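Serine protease inhibitor 2 (Anopheles gambiae, PDB 3PZF) inhibits the clip-domain serine proteases CLIPB9, CLIPB10 and CLIPB4 in mosquito hemolymph, thereby holding back phenoloxidase activation and the melanization immune response. Local coordinates at residues Y224-R236 with Y247-V260. Residues are numbered along the deposited sequence; the frame is centred on the assembly and turned at random.
Sequences YDNSADLGAQILR and YFILPNPDNTVNQV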
ATOM      1  N   TYR A 224      -2.674  12.472 -18.662  1.00 21.91           N
ATOM      2  CA  TYR A 224      -1.712  13.431 -18.154  1.00 20.79           C
ATOM      3  C   TYR A 224      -2.428  14.743 -17.854  1.00 26.10           C
ATOM      4  O   TYR A 224      -3.414  15.110 -18.523  1.00 26.80           O
ATOM      5  CB  TYR A 224      -0.635  13.658 -19.221  1.00 23.36           C
ATOM      6  CG  TYR A 224       0.192  14.881 -18.949  1.00 23.78           C
ATOM      7  CD1 TYR A 224       1.265  14.838 -18.072  1.00 24.35           C
ATOM      8  CD2 TYR A 224      -0.130  16.096 -19.545  1.00 25.19           C
ATOM      9  CE1 TYR A 224       2.000  15.966 -17.803  1.00 23.25           C
ATOM     10  CE2 TYR A 224       0.598  17.231 -19.284  1.00 26.93           C
ATOM     11  CZ  TYR A 224       1.668  17.159 -18.425  1.00 24.48           C
ATOM     12  OH  TYR A 224       2.377  18.302 -18.161  1.00 26.79           O
ATOM     13  N   ASP A 225      -1.951  15.463 -16.850  1.00 22.98           N
ATOM     14  CA  ASP A 225      -2.337  16.868 -16.709  1.00 25.86           C
ATOM     15  C   ASP A 225      -1.287  17.581 -15.877  1.00 29.16           C
ATOM     16  O   ASP A 225      -0.630  16.957 -15.054  1.00 28.42           O
ATOM     17  CB  ASP A 225      -3.737  17.013 -16.049  1.00 23.01           C
ATOM     18  CG  ASP A 225      -4.269  18.459 -16.119  1.00 27.86           C
ATOM     19  OD1 ASP A 225      -4.079  19.121 -17.157  1.00 32.41           O
ATOM     20  OD2 ASP A 225      -4.814  18.947 -15.111  1.00 26.96           O
ATOM     21  N   ASN A 226      -1.122  18.879 -16.098  1.00 24.54           N
ATOM     22  CA  ASN A 226      -0.360  19.690 -15.175  1.00 27.71           C
ATOM     23  C   ASN A 226      -1.363  20.365 -14.281  1.00 31.10           C
ATOM     24  O   ASN A 226      -2.096  21.275 -14.706  1.00 29.46           O
ATOM     25  CB  ASN A 226       0.500  20.719 -15.909  1.00 30.29           C
ATOM     26  CG  ASN A 226       1.495  21.433 -14.994  1.00 38.78           C
ATOM     27  OD1 ASN A 226       2.130  22.408 -15.423  1.00 39.95           O
ATOM     28  ND2 ASN A 226       1.648  20.975 -13.770  1.00 43.10           N
ATOM     29  N   SER A 227      -1.473  19.864 -13.058  1.00 27.72           N
ATOM     30  CA  SER A 227      -2.534  20.323 -12.166  1.00 28.61           C
ATOM     31  C   SER A 227      -2.216  21.665 -11.540  1.00 33.67           C
ATOM     32  O   SER A 227      -1.285  21.785 -10.753  1.00 30.29           O
ATOM     33  CB  SER A 227      -2.774  19.303 -11.059  1.00 28.56           C
ATOM     34  OG  SER A 227      -3.662  19.850 -10.087  1.00 29.39           O
ATOM     35  N   ALA A 228      -3.000  22.681 -11.890  1.00 32.57           N
ATOM     36  CA  ALA A 228      -2.838  23.993 -11.285  1.00 43.11           C
ATOM     37  C   ALA A 228      -3.194  23.935  -9.798  1.00 40.36           C
ATOM     38  O   ALA A 228      -2.548  24.571  -8.958  1.00 43.86           O
ATOM     39  CB  ALA A 228      -3.724  25.014 -12.011  1.00 50.80           C
ATOM     40  N   ASP A 229      -4.218  23.147  -9.496  1.00 37.90           N
ATOM     41  CA  ASP A 229      -4.752  23.012  -8.146  1.00 39.98           C
ATOM     42  C   ASP A 229      -3.707  22.418  -7.188  1.00 45.26           C
ATOM     43  O   ASP A 229      -3.479  22.959  -6.103  1.00 39.39           O
ATOM     44  CB  ASP A 229      -6.009  22.131  -8.198  1.00 45.43           C
ATOM     45  CG  ASP A 229      -6.830  22.188  -6.924  1.00 59.19           C
ATOM     46  OD1 ASP A 229      -7.295  23.295  -6.577  1.00 67.36           O
ATOM     47  OD2 ASP A 229      -7.043  21.121  -6.290  1.00 48.98           O
ATOM     48  N   LEU A 230      -3.056  21.328  -7.601  1.00 33.24           N
ATOM     49  CA  LEU A 230      -2.088  20.637  -6.729  1.00 26.11           C
ATOM     50  C   LEU A 230      -0.669  21.194  -6.850  1.00 30.02           C
ATOM     51  O   LEU A 230       0.173  20.940  -5.992  1.00 32.78           O
ATOM     52  CB  LEU A 230      -2.047  19.134  -7.032  1.00 27.79           C
ATOM     53  CG  LEU A 230      -3.337  18.341  -6.804  1.00 31.27           C
ATOM     54  CD1 LEU A 230      -3.085  16.842  -6.985  1.00 28.48           C
ATOM     55  CD2 LEU A 230      -3.926  18.610  -5.430  1.00 32.31           C
ATOM     56  N   GLY A 231      -0.392  21.930  -7.924  1.00 29.24           N
ATOM     57  CA  GLY A 231       0.962  22.385  -8.191  1.00 26.25           C
ATOM     58  C   GLY A 231       1.872  21.245  -8.615  1.00 29.49           C
ATOM     59  O   GLY A 231       3.031  21.185  -8.216  1.00 28.05           O
ATOM     60  N   ALA A 232       1.364  20.353  -9.458  1.00 26.25           N
ATOM     61  CA  ALA A 232       2.104  19.141  -9.810  1.00 21.03           C
ATOM     62  C   ALA A 232       1.607  18.555 -11.112  1.00 24.94           C
ATOM     63  O   ALA A 232       0.418  18.676 -11.439  1.00 25.19           O
ATOM     64  CB  ALA A 232       1.908  18.077  -8.690  1.00 19.37           C
ATOM     65  N   GLN A 233       2.499  17.878 -11.828  1.00 22.88           N
ATOM     66  CA  GLN A 233       2.095  17.108 -12.992  1.00 19.12           C
ATOM     67  C   GLN A 233       1.632  15.758 -12.544  1.00 20.83           C
ATOM     68  O   GLN A 233       2.169  15.190 -11.579  1.00 21.80           O
ATOM     69  CB  GLN A 233       3.260  16.957 -13.962  1.00 20.07           C
ATOM     70  CG  GLN A 233       3.595  18.265 -14.742  1.00 20.09           C
ATOM     71  CD  GLN A 233       4.939  18.124 -15.433  1.00 25.51           C
ATOM     72  OE1 GLN A 233       5.973  17.993 -14.760  1.00 24.19           O
ATOM     73  NE2 GLN A 233       4.931  18.114 -16.775  1.00 26.49           N
ATOM     74  N   ILE A 234       0.598  15.246 -13.198  1.00 20.26           N
ATOM     75  CA  ILE A 234       0.166  13.898 -12.893  1.00 19.25           C
ATOM     76  C   ILE A 234       0.183  13.054 -14.154  1.00 25.50           C
ATOM     77  O   ILE A 234      -0.254  13.502 -15.205  1.00 22.78           O
ATOM     78  CB  ILE A 234      -1.247  13.918 -12.270  1.00 23.95           C
ATOM     79  CG1 ILE A 234      -1.249  14.866 -11.056  1.00 28.27           C
ATOM     80  CG2 ILE A 234      -1.631  12.533 -11.865  1.00 22.58           C
ATOM     81  CD1 ILE A 234      -2.599  15.003 -10.359  1.00 41.58           C
ATOM     82  N   LEU A 235       0.660  11.820 -14.035  1.00 18.88           N
ATOM     83  CA  LEU A 235       0.811  10.911 -15.182  1.00 18.43           C
ATOM     84  C   LEU A 235       0.296   9.523 -14.835  1.00 24.25           C
ATOM     85  O   LEU A 235       0.514   9.043 -13.727  1.00 23.17           O
ATOM     86  CB  LEU A 235       2.308  10.809 -15.563  1.00 19.70           C
ATOM     87  CG  LEU A 235       2.681   9.744 -16.599  1.00 20.67           C
ATOM     88  CD1 LEU A 235       2.318  10.197 -18.040  1.00 23.85           C
ATOM     89  CD2 LEU A 235       4.186   9.435 -16.557  1.00 21.68           C
ATOM     90  N   ARG A 236      -0.331   8.859 -15.803  1.00 20.29           N
ATOM     91  CA  ARG A 236      -0.808   7.488 -15.622  1.00 18.96           C
ATOM     92  C   ARG A 236      -0.084   6.548 -16.575  1.00 24.21           C
ATOM     93  O   ARG A 236      -0.150   6.752 -17.792  1.00 21.64           O
ATOM     94  CB  ARG A 236      -2.331   7.437 -15.930  1.00 18.91           C
ATOM     95  CG  ARG A 236      -2.912   6.011 -15.989  1.00 17.68           C
ATOM     96  CD  ARG A 236      -4.404   6.100 -16.460  1.00 20.92           C
ATOM     97  NE  ARG A 236      -5.050   4.802 -16.630  1.00 22.26           N
ATOM     98  CZ  ARG A 236      -5.062   4.110 -17.758  1.00 25.71           C
ATOM     99  NH1 ARG A 236      -4.457   4.590 -18.838  1.00 23.97           N
ATOM    100  NH2 ARG A 236      -5.725   2.955 -17.821  1.00 26.72           N
ATOM    101  N   TYR A 247       0.067   5.682 -10.980  1.00 16.57           N
ATOM    102  CA  TYR A 247       0.017   7.130 -11.161  1.00 14.78           C
ATOM    103  C   TYR A 247       1.219   7.785 -10.512  1.00 18.03           C
ATOM    104  O   TYR A 247       1.708   7.302  -9.487  1.00 19.82           O
ATOM    105  CB  TYR A 247      -1.240   7.697 -10.516  1.00 15.39           C
ATOM    106  CG  TYR A 247      -2.514   7.542 -11.316  1.00 20.37           C
ATOM    107  CD1 TYR A 247      -3.297   6.392 -11.197  1.00 18.86           C
ATOM    108  CD2 TYR A 247      -2.959   8.563 -12.182  1.00 20.02           C
ATOM    109  CE1 TYR A 247      -4.497   6.254 -11.930  1.00 21.81           C
ATOM    110  CE2 TYR A 247      -4.158   8.427 -12.892  1.00 20.69           C
ATOM    111  CZ  TYR A 247      -4.911   7.276 -12.771  1.00 23.12           C
ATOM    112  OH  TYR A 247      -6.114   7.196 -13.493  1.00 25.67           O
ATOM    113  N   PHE A 248       1.723   8.862 -11.133  1.00 16.67           N
ATOM    114  CA  PHE A 248       2.865   9.609 -10.610  1.00 17.46           C
ATOM    115  C   PHE A 248       2.417  11.041 -10.414  1.00 19.75           C
ATOM    116  O   PHE A 248       1.830  11.620 -11.328  1.00 23.36           O
ATOM    117  CB  PHE A 248       4.037   9.593 -11.618  1.00 17.40           C
ATOM    118  CG  PHE A 248       4.525   8.202 -11.949  1.00 18.80           C
ATOM    119  CD1 PHE A 248       5.620   7.663 -11.291  1.00 18.94           C
ATOM    120  CD2 PHE A 248       3.842   7.409 -12.872  1.00 21.82           C
ATOM    121  CE1 PHE A 248       6.044   6.374 -11.568  1.00 22.64           C
ATOM    122  CE2 PHE A 248       4.273   6.113 -13.152  1.00 18.18           C
ATOM    123  CZ  PHE A 248       5.388   5.603 -12.508  1.00 19.06           C
ATOM    124  N   ILE A 249       2.703  11.617  -9.253  1.00 19.45           N
ATOM    125  CA  ILE A 249       2.437  13.041  -9.016  1.00 17.52           C
ATOM    126  C   ILE A 249       3.771  13.728  -8.767  1.00 22.46           C
ATOM    127  O   ILE A 249       4.412  13.476  -7.745  1.00 19.00           O
ATOM    128  CB  ILE A 249       1.512  13.255  -7.818  1.00 20.18           C
ATOM    129  CG1 ILE A 249       0.155  12.560  -8.076  1.00 23.34           C
ATOM    130  CG2 ILE A 249       1.336  14.752  -7.525  1.00 21.60           C
ATOM    131  CD1 ILE A 249      -0.791  12.527  -6.824  1.00 22.38           C
ATOM    132  N   LEU A 250       4.166  14.585  -9.717  1.00 18.29           N
ATOM    133  CA  LEU A 250       5.490  15.210  -9.724  1.00 20.33           C
ATOM    134  C   LEU A 250       5.296  16.692  -9.459  1.00 22.16           C
ATOM    135  O   LEU A 250       4.786  17.418 -10.321  1.00 20.66           O
ATOM    136  CB  LEU A 250       6.154  14.998 -11.086  1.00 18.90           C
ATOM    137  CG  LEU A 250       7.499  15.724 -11.327  1.00 21.71           C
ATOM    138  CD1 LEU A 250       8.610  15.156 -10.438  1.00 20.17           C
ATOM    139  CD2 LEU A 250       7.884  15.613 -12.791  1.00 22.93           C
ATOM    140  N   PRO A 251       5.678  17.155  -8.261  1.00 22.44           N
ATOM    141  CA  PRO A 251       5.496  18.569  -7.903  1.00 23.55           C
ATOM    142  C   PRO A 251       6.206  19.462  -8.933  1.00 25.25           C
ATOM    143  O   PRO A 251       7.288  19.111  -9.369  1.00 23.87           O
ATOM    144  CB  PRO A 251       6.208  18.683  -6.537  1.00 26.92           C
ATOM    145  CG  PRO A 251       6.103  17.282  -5.944  1.00 24.28           C
ATOM    146  CD  PRO A 251       6.228  16.353  -7.141  1.00 21.95           C
ATOM    147  N   ASN A 252       5.576  20.547  -9.357  1.00 21.32           N
ATOM    148  CA  ASN A 252       6.260  21.511 -10.192  1.00 23.76           C
ATOM    149  C   ASN A 252       7.511  21.964  -9.458  1.00 33.37           C
ATOM    150  O   ASN A 252       7.615  21.820  -8.233  1.00 29.03           O
ATOM    151  CB  ASN A 252       5.345  22.711 -10.465  1.00 32.31           C
ATOM    152  CG  ASN A 252       4.057  22.331 -11.189  1.00 37.89           C
ATOM    153  OD1 ASN A 252       3.976  21.337 -11.940  1.00 30.52           O
ATOM    154  ND2 ASN A 252       3.040  23.151 -10.990  1.00 27.99           N
ATOM    155  N   PRO A 253       8.489  22.506 -10.198  1.00 28.98           N
ATOM    156  CA  PRO A 253       9.788  22.806  -9.582  1.00 32.56           C
ATOM    157  C   PRO A 253       9.682  23.808  -8.429  1.00 31.39           C
ATOM    158  O   PRO A 253      10.535  23.824  -7.547  1.00 37.23           O
ATOM    159  CB  PRO A 253      10.598  23.406 -10.741  1.00 37.56           C
ATOM    160  CG  PRO A 253       9.943  22.896 -11.975  1.00 36.69           C
ATOM    161  CD  PRO A 253       8.474  22.784 -11.644  1.00 32.86           C
ATOM    162  N   ASP A 254       8.623  24.604  -8.438  1.00 33.37           N
ATOM    163  CA  ASP A 254       8.387  25.629  -7.431  1.00 47.90           C
ATOM    164  C   ASP A 254       7.936  25.044  -6.087  1.00 44.98           C
ATOM    165  O   ASP A 254       7.891  25.758  -5.089  1.00 43.15           O
ATOM    166  CB  ASP A 254       7.291  26.584  -7.927  1.00 55.00           C
ATOM    167  CG  ASP A 254       7.842  27.878  -8.511  1.00 74.15           C
ATOM    168  OD1 ASP A 254       9.032  27.910  -8.892  1.00 75.89           O
ATOM    169  OD2 ASP A 254       7.074  28.868  -8.594  1.00 73.91           O
ATOM    170  N   ASN A 255       7.604  23.753  -6.070  1.00 32.33           N
ATOM    171  CA  ASN A 255       6.940  23.132  -4.927  1.00 29.50           C
ATOM    172  C   ASN A 255       7.650  21.876  -4.496  1.00 35.01           C
ATOM    173  O   ASN A 255       8.356  21.267  -5.285  1.00 34.97           O
ATOM    174  CB  ASN A 255       5.510  22.733  -5.281  1.00 29.63           C
ATOM    175  CG  ASN A 255       4.662  23.912  -5.702  1.00 48.90           C
ATOM    176  OD1 ASN A 255       4.704  24.967  -5.085  1.00 55.07           O
ATOM    177  ND2 ASN A 255       3.890  23.736  -6.763  1.00 47.07           N
ATOM    178  N   THR A 256       7.416  21.468  -3.253  1.00 40.93           N
ATOM    179  CA  THR A 256       8.012  20.245  -2.727  1.00 38.97           C
ATOM    180  C   THR A 256       6.943  19.183  -2.636  1.00 30.60           C
ATOM    181  O   THR A 256       5.754  19.481  -2.743  1.00 31.04           O
ATOM    182  CB  THR A 256       8.558  20.437  -1.298  1.00 36.15           C
ATOM    183  OG1 THR A 256       7.472  20.804  -0.440  1.00 33.23           O
ATOM    184  CG2 THR A 256       9.637  21.516  -1.256  1.00 49.97           C
ATOM    185  N   VAL A 257       7.361  17.942  -2.416  1.00 28.09           N
ATOM    186  CA  VAL A 257       6.412  16.855  -2.169  1.00 28.17           C
ATOM    187  C   VAL A 257       5.529  17.174  -0.965  1.00 29.41           C
ATOM    188  O   VAL A 257       4.323  16.920  -0.983  1.00 26.48           O
ATOM    189  CB  VAL A 257       7.164  15.528  -1.931  1.00 30.91           C
ATOM    190  CG1 VAL A 257       6.285  14.500  -1.185  1.00 28.39           C
ATOM    191  CG2 VAL A 257       7.653  14.967  -3.258  1.00 31.97           C
ATOM    192  N   ASN A 258       6.119  17.743   0.083  1.00 28.69           N
ATOM    193  CA  ASN A 258       5.341  18.080   1.269  1.00 31.04           C
ATOM    194  C   ASN A 258       4.240  19.107   0.957  1.00 30.93           C
ATOM    195  O   ASN A 258       3.104  18.966   1.410  1.00 33.19           O
ATOM    196  CB  ASN A 258       6.267  18.564   2.404  1.00 30.85           C
ATOM    197  CG  ASN A 258       6.776  17.409   3.294  1.00 61.94           C
ATOM    198  OD1 ASN A 258       7.902  17.450   3.799  1.00 61.43           O
ATOM    199  ND2 ASN A 258       5.946  16.379   3.482  1.00 54.41           N
ATOM    200  N   GLN A 259       4.555  20.125   0.158  1.00 29.48           N
ATOM    201  CA  GLN A 259       3.545  21.115  -0.209  1.00 29.62           C
ATOM    202  C   GLN A 259       2.426  20.483  -1.038  1.00 31.59           C
ATOM    203  O   GLN A 259       1.260  20.761  -0.809  1.00 34.24           O
ATOM    204  CB  GLN A 259       4.192  22.299  -0.968  1.00 26.47           C
ATOM    205  CG  GLN A 259       5.235  23.051  -0.095  1.00 40.82           C
ATOM    206  CD  GLN A 259       6.004  24.143  -0.839  1.00 44.14           C
ATOM    207  OE1 GLN A 259       6.367  23.980  -1.999  1.00 43.32           O
ATOM    208  NE2 GLN A 259       6.256  25.257  -0.162  1.00 46.19           N
ATOM    209  N   VAL A 260       2.781  19.637  -2.002  1.00 30.38           N
ATOM    210  CA  VAL A 260       1.780  18.973  -2.819  1.00 27.30           C
ATOM    211  C   VAL A 260       0.923  18.041  -1.926  1.00 30.18           C
ATOM    212  O   VAL A 260      -0.307  17.997  -2.030  1.00 30.64           O
ATOM    213  CB  VAL A 260       2.450  18.209  -3.985  1.00 22.68           C
ATOM    214  CG1 VAL A 260       1.423  17.356  -4.732  1.00 28.69           C
ATOM    215  CG2 VAL A 260       3.165  19.196  -4.942  1.00 29.12           C
TER
HETATM  216  O   HOH W   1       0.601  23.699 -12.133  1.00 46.90           O
HETATM  217  O   HOH W   2       5.945  19.130 -12.416  1.00 23.78           O
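Ala232 meets Ile249 and Val260 where strand 232-236 runs antiparallel to strand 247-251. Its small methyl suits the closely spaced non-hydrogen-bonded pair with Pro251: CB lies 3.6 Å from Ile249 CG2 and 4.1 Å from CG1 of Val260, a residue in the first turn of helix 257-263. Next along the same face, Ile234 and Ile249 lie side by side, with CG1 branches 4.0 Å apart; helix 266-274 touches Ile234 there. Arg236 then lays its aliphatic chain over a face of the Tyr247 ring, CB 4.1 Å from the centroid. With CG anti to the backbone N (chi1 171°) and the chain extended to NE, its guanidinium passes the phenol and salt-bridges Glu381. On the other face, Leu235, Phe248 and Leu250 pack against Phe368. Gln233 and Leu250, like Leu235 and Phe248, form hydrogen-bonded pairs, each with two backbone bonds.

The end near Gly231 is polar and wetter. Gly231, whose positive phi favours glycine, forms with Ala232 a G1 bulge facing Ser227, and Gly231 O accepts from Asn252 N (2.9 Å) and from Asn255 ND2 (3.1 Å), the latter on a lone pair. Exposed Asn226 donates ND2 to Asn252 OD1 at 3.0 Å, the two amide planes 83° apart, while one water links Ser227 O to Asn252 ND2. The whole is a β-hairpin continued by a bulged turn into the preceding strand, an antiparallel meander consistent with sheet B of the serpin fold.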